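Local structure of activator of (r)-2-hydroxyglutaryl-coa dehydratase (Acidaminococcus fermentans, 1HUX) at residues 15-20 with 28-33; 59-64 with 252-257; 94-99 with 209-214. The protein activates (R)-2-hydroxyglutaryl-CoA dehydratase by ATP-driven electron transfer during glutamate fermentation, sharing one [4Fe-4S] cluster between the two subunits of its homodimer. All coordinates share one frame; numbering follows the deposited sequence.

Interaction 1 of 3, residues 15-20 with 28-33; sequences SKCIIL and AKSLVA. With ADP (adenosine-5'-diphosphate), chain D.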
loop_
_atom_site.group_PDB
_atom_site.type_symbol
_atom_site.label_atom_id
_atom_site.label_comp_id
_atom_site.label_asym_id
_atom_site.label_seq_id
_atom_site.Cartn_x
_atom_site.Cartn_y
_atom_site.Cartn_z
ATOM N N SER A 15 -12.118 -11.143 18.251
ATOM C CA SER A 15 -12.160 -10.798 19.659
ATOM C C SER A 15 -11.783 -12.078 20.389
ATOM O O SER A 15 -12.448 -13.112 20.229
ATOM C CB SER A 15 -13.569 -10.346 20.039
ATOM O OG SER A 15 -13.574 -9.698 21.286
ATOM N N LYS A 16 -10.692 -12.022 21.154
ATOM C CA LYS A 16 -10.220 -13.189 21.907
ATOM C C LYS A 16 -10.473 -12.960 23.390
ATOM O O LYS A 16 -10.472 -11.813 23.865
ATOM C CB LYS A 16 -8.718 -13.437 21.677
ATOM C CG LYS A 16 -8.307 -14.008 20.293
ATOM C CD LYS A 16 -8.478 -12.996 19.172
ATOM C CE LYS A 16 -7.689 -11.718 19.411
ATOM N NZ LYS A 16 -7.990 -10.699 18.361
ATOM N N CYS A 17 -10.697 -14.056 24.113
ATOM C CA CYS A 17 -10.963 -13.995 25.537
ATOM C C CYS A 17 -10.206 -15.041 26.304
ATOM O O CYS A 17 -10.012 -16.176 25.843
ATOM C CB CYS A 17 -12.448 -14.185 25.823
ATOM S SG CYS A 17 -13.470 -12.719 25.617
ATOM N N ILE A 18 -9.792 -14.647 27.503
ATOM C CA ILE A 18 -9.081 -15.539 28.395
ATOM C C ILE A 18 -9.586 -15.392 29.831
ATOM O O ILE A 18 -9.921 -14.289 30.281
ATOM C CB ILE A 18 -7.556 -15.263 28.360
ATOM C CG1 ILE A 18 -6.959 -15.834 27.069
ATOM C CG2 ILE A 18 -6.870 -15.898 29.586
ATOM C CD1 ILE A 18 -6.973 -17.361 27.011
ATOM N N ILE A 19 -9.656 -16.522 30.534
ATOM C CA ILE A 19 -10.068 -16.551 31.936
ATOM C C ILE A 19 -9.058 -17.417 32.668
ATOM O O ILE A 19 -8.831 -18.577 32.289
ATOM C CB ILE A 19 -11.465 -17.212 32.130
ATOM C CG1 ILE A 19 -12.564 -16.348 31.518
ATOM C CG2 ILE A 19 -11.766 -17.384 33.610
ATOM C CD1 ILE A 19 -13.948 -17.022 31.574
ATOM N N LEU A 20 -8.434 -16.866 33.700
ATOM C CA LEU A 20 -7.487 -17.667 34.467
ATOM C C LEU A 20 -7.719 -17.619 35.975
ATOM O O LEU A 20 -8.244 -16.632 36.536
ATOM C CB LEU A 20 -6.030 -17.300 34.127
ATOM C CG LEU A 20 -5.625 -15.873 33.765
ATOM C CD1 LEU A 20 -6.075 -14.903 34.841
ATOM C CD2 LEU A 20 -4.125 -15.835 33.593
ATOM N N ALA A 28 -10.087 -21.209 30.467
ATOM C CA ALA A 28 -10.822 -21.213 29.222
ATOM C C ALA A 28 -10.494 -19.997 28.370
ATOM O O ALA A 28 -10.093 -18.937 28.891
ATOM C CB ALA A 28 -12.316 -21.260 29.502
ATOM N N LYS A 29 -10.675 -20.155 27.057
ATOM C CA LYS A 29 -10.422 -19.081 26.098
ATOM C C LYS A 29 -11.468 -19.141 25.012
ATOM O O LYS A 29 -12.159 -20.142 24.869
ATOM C CB LYS A 29 -9.046 -19.246 25.452
ATOM C CG LYS A 29 -8.861 -20.555 24.693
ATOM C CD LYS A 29 -7.732 -20.434 23.706
ATOM C CE LYS A 29 -7.430 -21.751 23.053
ATOM N NZ LYS A 29 -6.865 -22.662 24.084
ATOM N N SER A 30 -11.578 -18.073 24.239
ATOM C CA SER A 30 -12.538 -18.062 23.156
ATOM C C SER A 30 -12.093 -17.087 22.059
ATOM O O SER A 30 -11.234 -16.224 22.284
ATOM C CB SER A 30 -13.930 -17.704 23.700
ATOM O OG SER A 30 -14.109 -16.306 23.864
ATOM N N LEU A 31 -12.675 -17.238 20.871
ATOM C CA LEU A 31 -12.335 -16.392 19.738
ATOM C C LEU A 31 -13.548 -16.248 18.831
ATOM O O LEU A 31 -14.116 -17.242 18.387
ATOM C CB LEU A 31 -11.168 -17.028 18.977
ATOM C CG LEU A 31 -10.677 -16.430 17.658
ATOM C CD1 LEU A 31 -10.639 -14.915 17.673
ATOM C CD2 LEU A 31 -9.312 -16.975 17.417
ATOM N N VAL A 32 -13.931 -15.010 18.549
ATOM C CA VAL A 32 -15.091 -14.748 17.717
ATOM C C VAL A 32 -14.809 -13.677 16.674
ATOM O O VAL A 32 -14.347 -12.582 17.012
ATOM C CB VAL A 32 -16.288 -14.283 18.580
ATOM C CG1 VAL A 32 -17.441 -13.808 17.679
ATOM C CG2 VAL A 32 -16.732 -15.408 19.494
ATOM N N ALA A 33 -15.124 -13.975 15.415
ATOM C CA ALA A 33 -14.871 -13.019 14.346
ATOM C C ALA A 33 -15.560 -11.698 14.622
ATOM O O ALA A 33 -16.556 -11.627 15.325
ATOM C CB ALA A 33 -15.299 -13.585 13.006
HETATM P PB ADP D . -6.564 -8.329 15.460
HETATM O O1B ADP D . -5.183 -7.777 15.671
HETATM O O2B ADP D . -7.294 -8.783 16.761
HETATM O O3B ADP D . -7.440 -7.469 14.566
HETATM P PA ADP D . -5.681 -10.982 15.090
HETATM O O1A ADP D . -6.655 -11.912 15.764
HETATM O O2A ADP D . -4.380 -10.767 15.724
HETATM O O3A ADP D . -6.428 -9.615 14.753
HETATM O "O5'" ADP D . -5.532 -11.429 13.602
HETATM C "C5'" ADP D . -4.938 -12.587 13.337
HETATM C "C4'" ADP D . -4.528 -12.732 11.920
HETATM O "O4'" ADP D . -4.071 -14.101 11.703
HETATM C "C3'" ADP D . -5.593 -12.439 10.732
HETATM O "O3'" ADP D . -4.947 -11.866 9.567
HETATM C "C2'" ADP D . -6.133 -13.846 10.561
HETATM O "O2'" ADP D . -6.733 -14.199 9.272
HETATM C "C1'" ADP D . -4.874 -14.673 10.787
HETATM N N9 ADP D . -5.058 -16.131 10.974
HETATM C C8 ADP D . -5.956 -16.692 11.786
HETATM N N7 ADP D . -5.906 -17.956 11.772
HETATM C C5 ADP D . -4.894 -18.260 10.869
HETATM C C6 ADP D . -4.304 -19.481 10.397
HETATM N N6 ADP D . -4.725 -20.711 10.806
HETATM N N1 ADP D . -3.283 -19.391 9.495
HETATM C C2 ADP D . -2.872 -18.182 9.082
HETATM N N3 ADP D . -3.357 -16.986 9.473
HETATM C C4 ADP D . -4.370 -17.102 10.371
#
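Ala28 pairs with Ile19 near one end of the contact, where segments 15-20 and 28-33 of this antiparallel hairpin run at 170° to each other. Ile19 N donates to Ala28 O over 3.0 Å. Lys29 follows, in a non-hydrogen-bonded pair with Ile18. Their side chains lie side by side and point the same way, and Ile18 CD1 meets Lys29 CB at 3.2 Å. The far end of Lys29 leads away from strand 14-21 and makes a cation-pi contact with Tyr244. Ser30 and Cys17 form a hydrogen-bonded pair, bonding backbone to backbone in both directions, with Cys17 N to Ser30 O at 2.9 Å. Ser30 OG lies beside Cys17 CB, but its hydrogen bond goes to Ser44 O in helix 40-52, which packs on this face of the sheet. Leu31 returns to the face that carries Lys16. Its CD1 lies alongside the aliphatic part of the lysine, 3.3 Å from Lys16 CD, and Leu31 also touches Gln243, an ATP-binding residue. The Lys16 chain is bent at its second and third torsions (70° and 57°), which leads NZ away from Leu31 and to the ADP phosphates. Lys16 NZ donates to ADP O1A at 3.2 Å, and its nearest ADP atom is O2B at 2.6 Å. It is also hydrogen-bonded to Ala14 O. Val32 closes the pairing opposite Ser15, with Ser15 N to Val32 O at 2.9 Å and a matching bond back. This hairpin belongs to the first sheet of the actin fold, and Ser15 and Lys16 are among the residues that bind ATP at the start of strand 14-21. The chemistry is divided along Lys16: apolar carbons pack against Leu31, while the ammonium group lies by both phosphates and probably offsets part of their negative charge.

Interaction 2 of 3, residues 59-64 with 252-257; sequences MAFTLA and LYAYKK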
loop_
_atom_site.group_PDB
_atom_site.type_symbol
_atom_site.label_atom_id
_atom_site.label_comp_id
_atom_site.label_asym_id
_atom_site.label_seq_id
_atom_site.Cartn_x
_atom_site.Cartn_y
_atom_site.Cartn_z
ATOM N N MET A 59 -16.244 -13.486 37.807
ATOM C CA MET A 59 -14.979 -12.874 37.500
ATOM C C MET A 59 -14.673 -11.802 38.539
ATOM O O MET A 59 -15.507 -10.917 38.773
ATOM C CB MET A 59 -15.046 -12.265 36.100
ATOM C CG MET A 59 -15.380 -13.277 35.019
ATOM S SD MET A 59 -14.250 -14.684 34.982
ATOM C CE MET A 59 -15.106 -15.882 36.039
ATOM N N ALA A 60 -13.486 -11.902 39.154
ATOM C CA ALA A 60 -12.997 -10.954 40.159
ATOM C C ALA A 60 -12.731 -9.581 39.529
ATOM O O ALA A 60 -13.120 -8.536 40.058
ATOM C CB ALA A 60 -11.737 -11.496 40.781
ATOM N N PHE A 61 -12.069 -9.587 38.381
ATOM C CA PHE A 61 -11.775 -8.343 37.691
ATOM C C PHE A 61 -11.800 -8.622 36.187
ATOM O O PHE A 61 -11.428 -9.711 35.734
ATOM C CB PHE A 61 -10.396 -7.820 38.124
ATOM C CG PHE A 61 -10.172 -6.366 37.818
ATOM C CD1 PHE A 61 -10.672 -5.389 38.657
ATOM C CD2 PHE A 61 -9.459 -5.973 36.686
ATOM C CE1 PHE A 61 -10.472 -4.024 38.392
ATOM C CE2 PHE A 61 -9.247 -4.602 36.397
ATOM C CZ PHE A 61 -9.756 -3.629 37.257
ATOM N N THR A 62 -12.259 -7.646 35.418
ATOM C CA THR A 62 -12.315 -7.803 33.978
ATOM C C THR A 62 -11.521 -6.672 33.338
ATOM O O THR A 62 -11.721 -5.492 33.644
ATOM C CB THR A 62 -13.789 -7.800 33.460
ATOM O OG1 THR A 62 -14.435 -9.014 33.866
ATOM C CG2 THR A 62 -13.837 -7.696 31.935
ATOM N N LEU A 63 -10.614 -7.053 32.445
ATOM C CA LEU A 63 -9.774 -6.091 31.774
ATOM C C LEU A 63 -9.836 -6.277 30.269
ATOM O O LEU A 63 -9.575 -7.364 29.757
ATOM C CB LEU A 63 -8.338 -6.252 32.267
ATOM C CG LEU A 63 -7.635 -4.937 32.588
ATOM C CD1 LEU A 63 -6.385 -5.266 33.400
ATOM C CD2 LEU A 63 -7.311 -4.163 31.305
ATOM N N ALA A 64 -10.174 -5.206 29.566
ATOM C CA ALA A 64 -10.273 -5.245 28.119
ATOM C C ALA A 64 -9.138 -4.493 27.445
ATOM O O ALA A 64 -8.662 -3.482 27.954
ATOM C CB ALA A 64 -11.607 -4.666 27.676
ATOM N N LEU A 252 -3.921 -11.374 32.999
ATOM C CA LEU A 252 -2.848 -11.286 33.985
ATOM C C LEU A 252 -2.890 -9.932 34.663
ATOM O O LEU A 252 -2.701 -9.845 35.863
ATOM C CB LEU A 252 -1.493 -11.529 33.326
ATOM C CG LEU A 252 -1.260 -12.976 32.872
ATOM C CD1 LEU A 252 -0.055 -13.066 31.932
ATOM C CD2 LEU A 252 -1.059 -13.869 34.089
ATOM N N TYR A 253 -3.150 -8.873 33.908
ATOM C CA TYR A 253 -3.246 -7.553 34.516
ATOM C C TYR A 253 -4.485 -7.451 35.383
ATOM O O TYR A 253 -4.535 -6.637 36.302
ATOM C CB TYR A 253 -3.314 -6.457 33.469
ATOM C CG TYR A 253 -1.963 -5.956 33.072
ATOM C CD1 TYR A 253 -1.481 -6.155 31.782
ATOM C CD2 TYR A 253 -1.147 -5.302 33.991
ATOM C CE1 TYR A 253 -0.209 -5.716 31.409
ATOM C CE2 TYR A 253 0.128 -4.858 33.638
ATOM C CZ TYR A 253 0.599 -5.069 32.342
ATOM O OH TYR A 253 1.877 -4.663 31.978
ATOM N N ALA A 254 -5.494 -8.266 35.074
ATOM C CA ALA A 254 -6.740 -8.278 35.827
ATOM C C ALA A 254 -6.492 -8.906 37.180
ATOM O O ALA A 254 -6.830 -8.325 38.207
ATOM C CB ALA A 254 -7.793 -9.066 35.081
ATOM N N TYR A 255 -5.900 -10.097 37.173
ATOM C CA TYR A 255 -5.607 -10.807 38.413
ATOM C C TYR A 255 -4.659 -9.995 39.272
ATOM O O TYR A 255 -4.571 -10.195 40.482
ATOM C CB TYR A 255 -4.967 -12.156 38.130
ATOM C CG TYR A 255 -4.333 -12.752 39.358
ATOM C CD1 TYR A 255 -5.076 -13.511 40.252
ATOM C CD2 TYR A 255 -2.992 -12.528 39.643
ATOM C CE1 TYR A 255 -4.498 -14.040 41.411
ATOM C CE2 TYR A 255 -2.399 -13.047 40.789
ATOM C CZ TYR A 255 -3.150 -13.806 41.673
ATOM O OH TYR A 255 -2.537 -14.348 42.795
ATOM N N LYS A 256 -3.928 -9.089 38.637
ATOM C CA LYS A 256 -2.990 -8.248 39.358
ATOM C C LYS A 256 -3.770 -7.112 40.012
ATOM O O LYS A 256 -3.549 -6.780 41.177
ATOM C CB LYS A 256 -1.932 -7.709 38.393
ATOM C CG LYS A 256 -0.786 -6.968 39.065
ATOM C CD LYS A 256 0.481 -6.973 38.204
ATOM C CE LYS A 256 1.080 -8.375 38.108
ATOM N NZ LYS A 256 2.284 -8.403 37.233
ATOM N N LYS A 257 -4.695 -6.530 39.256
ATOM C CA LYS A 257 -5.536 -5.445 39.751
ATOM C C LYS A 257 -6.461 -5.972 40.844
ATOM O O LYS A 257 -6.940 -5.218 41.684
ATOM C CB LYS A 257 -6.378 -4.880 38.611
ATOM C CG LYS A 257 -5.999 -3.483 38.211
ATOM C CD LYS A 257 -6.171 -2.536 39.378
ATOM C CE LYS A 257 -5.817 -1.110 38.986
ATOM N NZ LYS A 257 -5.922 -0.165 40.143
#
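Phe61 receives Lys257 over one face of its ring. Lys257 CB lies 3.7 Å from the centroid of the Phe61 ring, 15° off the ring normal, a CH-pi contact. Lys257 CG follows along the CE2 and CZ side of the ring, and the rest of the lysine chain leads away. CG of Phe61 is anti to its own backbone nitrogen (chi1 -162°), which places the ring against Lys257 CB. Ala254 CB lies at the edge of the same ring, in its plane, 3.9 Å from Phe61 CD2. The axes of segments 61-64 and 252-257 approach to 7.2 Å and run roughly antiparallel, at 141°. This is a helix packed on a face of a sheet of the actin fold: strand 61-65 lies between strands 4-10 and 78-80, and helix 245-257 comes from the far end of the chain. Two residues on, Leu63 also points toward the helix. Its CB lies 4.0 Å from Ala254 CB, so the small alanine meets both Phe61 and Leu63. Leu63 CD1 reaches Tyr253 CB at 3.3 Å, while the tyrosine ring leads away to helix 82-93. Met80 of the neighbouring strand touches both Leu63 and Tyr253.

Interaction 3 of 3, residues 94-99 with 209-214; sequences WPNVHT and VKDVVM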
loop_
_atom_site.group_PDB
_atom_site.type_symbol
_atom_site.label_atom_id
_atom_site.label_comp_id
_atom_site.label_asym_id
_atom_site.label_seq_id
_atom_site.Cartn_x
_atom_site.Cartn_y
_atom_site.Cartn_z
ATOM N N TRP A 94 6.584 -17.224 27.874
ATOM C CA TRP A 94 8.029 -17.363 27.743
ATOM C C TRP A 94 8.682 -16.380 28.694
ATOM O O TRP A 94 8.718 -15.174 28.431
ATOM C CB TRP A 94 8.457 -17.046 26.312
ATOM C CG TRP A 94 7.801 -17.885 25.251
ATOM C CD1 TRP A 94 8.098 -19.185 24.926
ATOM C CD2 TRP A 94 6.760 -17.471 24.356
ATOM N NE1 TRP A 94 7.305 -19.600 23.875
ATOM C CE2 TRP A 94 6.477 -18.570 23.506
ATOM C CE3 TRP A 94 6.041 -16.278 24.187
ATOM C CZ2 TRP A 94 5.506 -18.513 22.500
ATOM C CZ3 TRP A 94 5.070 -16.219 23.184
ATOM C CH2 TRP A 94 4.814 -17.335 22.354
ATOM N N PRO A 95 9.206 -16.888 29.816
ATOM C CA PRO A 95 9.872 -16.077 30.846
ATOM C C PRO A 95 11.017 -15.197 30.341
ATOM O O PRO A 95 11.189 -14.071 30.800
ATOM C CB PRO A 95 10.355 -17.120 31.845
ATOM C CG PRO A 95 9.352 -18.247 31.675
ATOM C CD PRO A 95 9.182 -18.314 30.193
ATOM N N ASN A 96 11.776 -15.701 29.378
ATOM C CA ASN A 96 12.919 -14.961 28.855
ATOM C C ASN A 96 12.677 -14.082 27.640
ATOM O O ASN A 96 13.625 -13.672 26.963
ATOM C CB ASN A 96 14.046 -15.937 28.556
ATOM C CG ASN A 96 14.409 -16.768 29.765
ATOM O OD1 ASN A 96 14.545 -16.231 30.867
ATOM N ND2 ASN A 96 14.572 -18.077 29.572
ATOM N N VAL A 97 11.418 -13.782 27.354
ATOM C CA VAL A 97 11.123 -12.931 26.215
ATOM C C VAL A 97 11.767 -11.588 26.455
ATOM O O VAL A 97 11.952 -11.175 27.598
ATOM C CB VAL A 97 9.605 -12.684 26.029
ATOM C CG1 VAL A 97 8.930 -13.955 25.623
ATOM C CG2 VAL A 97 8.989 -12.135 27.316
ATOM N N HIS A 98 12.105 -10.911 25.369
ATOM C CA HIS A 98 12.694 -9.580 25.443
ATOM C C HIS A 98 12.248 -8.847 24.201
ATOM O O HIS A 98 12.239 -7.616 24.146
ATOM C CB HIS A 98 14.212 -9.676 25.509
ATOM C CG HIS A 98 14.729 -10.030 26.872
ATOM N ND1 HIS A 98 14.592 -9.193 27.964
ATOM C CD2 HIS A 98 15.387 -11.127 27.321
ATOM C CE1 HIS A 98 15.146 -9.760 29.020
ATOM N NE2 HIS A 98 15.637 -10.935 28.657
ATOM N N THR A 99 11.844 -9.641 23.216
ATOM C CA THR A 99 11.369 -9.115 21.947
ATOM C C THR A 99 10.143 -9.900 21.497
ATOM O O THR A 99 10.168 -11.138 21.393
ATOM C CB THR A 99 12.480 -9.189 20.843
ATOM O OG1 THR A 99 13.570 -8.317 21.190
ATOM C CG2 THR A 99 11.918 -8.757 19.496
ATOM N N VAL A 209 16.263 -8.692 20.470
ATOM C CA VAL A 209 16.943 -9.204 21.627
ATOM C C VAL A 209 16.662 -10.686 21.743
ATOM O O VAL A 209 15.790 -11.236 21.087
ATOM C CB VAL A 209 16.472 -8.520 22.924
ATOM C CG1 VAL A 209 17.201 -9.143 24.135
ATOM C CG2 VAL A 209 16.765 -7.038 22.823
ATOM N N LYS A 210 17.425 -11.300 22.618
ATOM C CA LYS A 210 17.329 -12.686 22.926
ATOM C C LYS A 210 15.942 -13.123 23.296
ATOM O O LYS A 210 15.212 -12.427 23.967
ATOM C CB LYS A 210 18.284 -12.976 24.058
ATOM C CG LYS A 210 19.223 -14.049 23.633
ATOM C CD LYS A 210 20.458 -14.216 24.504
ATOM C CE LYS A 210 21.212 -15.357 23.832
ATOM N NZ LYS A 210 22.496 -15.696 24.530
ATOM N N ASP A 211 15.606 -14.321 22.832
ATOM C CA ASP A 211 14.299 -14.936 23.051
ATOM C C ASP A 211 13.183 -14.121 22.435
ATOM O O ASP A 211 12.421 -13.413 23.087
ATOM C CB ASP A 211 14.090 -15.202 24.535
ATOM C CG ASP A 211 14.336 -16.643 24.888
ATOM O OD1 ASP A 211 13.568 -17.480 24.370
ATOM O OD2 ASP A 211 15.302 -16.955 25.613
ATOM N N VAL A 212 13.140 -14.204 21.102
ATOM C CA VAL A 212 12.166 -13.544 20.279
ATOM C C VAL A 212 10.949 -14.448 20.176
ATOM O O VAL A 212 11.088 -15.650 19.972
ATOM C CB VAL A 212 12.728 -13.296 18.851
ATOM C CG1 VAL A 212 11.714 -12.443 18.038
ATOM C CG2 VAL A 212 14.039 -12.592 18.919
ATOM N N VAL A 213 9.763 -13.882 20.333
ATOM C CA VAL A 213 8.541 -14.686 20.207
ATOM C C VAL A 213 7.565 -14.015 19.256
ATOM O O VAL A 213 7.447 -12.779 19.227
ATOM C CB VAL A 213 7.829 -14.877 21.554
ATOM C CG1 VAL A 213 8.739 -15.626 22.498
ATOM C CG2 VAL A 213 7.460 -13.528 22.122
ATOM N N MET A 214 6.891 -14.830 18.454
ATOM C CA MET A 214 5.925 -14.303 17.512
ATOM C C MET A 214 4.519 -14.506 18.085
ATOM O O MET A 214 4.158 -15.583 18.580
ATOM C CB MET A 214 6.089 -14.995 16.162
ATOM C CG MET A 214 5.137 -14.488 15.122
ATOM S SD MET A 214 5.436 -15.258 13.554
ATOM C CE MET A 214 5.022 -13.842 12.444
#
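Thr99 and Val212 form a parallel bridge with their CA atoms 4.8 Å apart, and beside it Val213 N donates to Thr99 O at 3.0 Å, with an angle of 158° at the hydrogen. A weaker bond runs from His98 N to Asp211 O. Just before, a type I turn from Trp94 to Val97 leads the chain from helix 82-93 to strand 99-104. Trp94 lays a face of its indole against Val213. The methyl Val213 CG1 sits 3.5 Å from the centroid of the Trp94 six-membered ring, offset toward the rim. With CG anti to the carbonyl carbon (chi1 -57°), the indole is laid along Val213, and the two side chains slide past each other in opposite directions. Val97 CG1 touches Val213 CG1 at 3.5 Å, the two side chains crossing at about a right angle. Replacing Trp94 with alanine removes the ring, and Val213 would probably lose the flat surface it rests on, leaving a gap beside the strand. Asn96 CB lies near Asp211 OD2, while Asp211 OD1 forms a salt bridge with Lys237. His98 CB packs on Val209 CG1, and Lys210 O lies at the edge of the imidazole, near its plane. His98 ND1 is hydrogen-bonded to Val113 O. Thr99 OG1 accepts a hydrogen bond from Val209 N at 2.8 Å, and Thr99 CG2 runs alongside Val212 CG1. The contact thus sets strands 99-104 and 212-215 side by side in the second sheet of the actin fold. Its chemistry is mixed: Trp94 and Val97 pack on Val213 at one end, and at the other the Thr99 hydroxyl takes up the N-H of Val209, which probably helps hold the loop before strand 212-215.

How the interactions relate
From the N terminus, interaction 1 comes first and closes a short hairpin loop within the first sheet. Interaction 2 opens later, at 59-64, and closes only at 252-257, so its loop spans most of the chain and brings the C-terminal helix back to that same sheet. Interactions 1 and 2 touch: Leu20 CD2 packs 3.7 Å from Leu252 CD2. Interaction 3, 94-99 with 209-214, is nested inside the loop of interaction 2 and joins the loop and start of strand 99-104 to strand 212-215 in the second sheet. It touches neither of the others, its nearest atoms lying about 9 Å from those of interaction 2. No two loops cross. Together the contacts tie strands within both sheets and the last helix to the first.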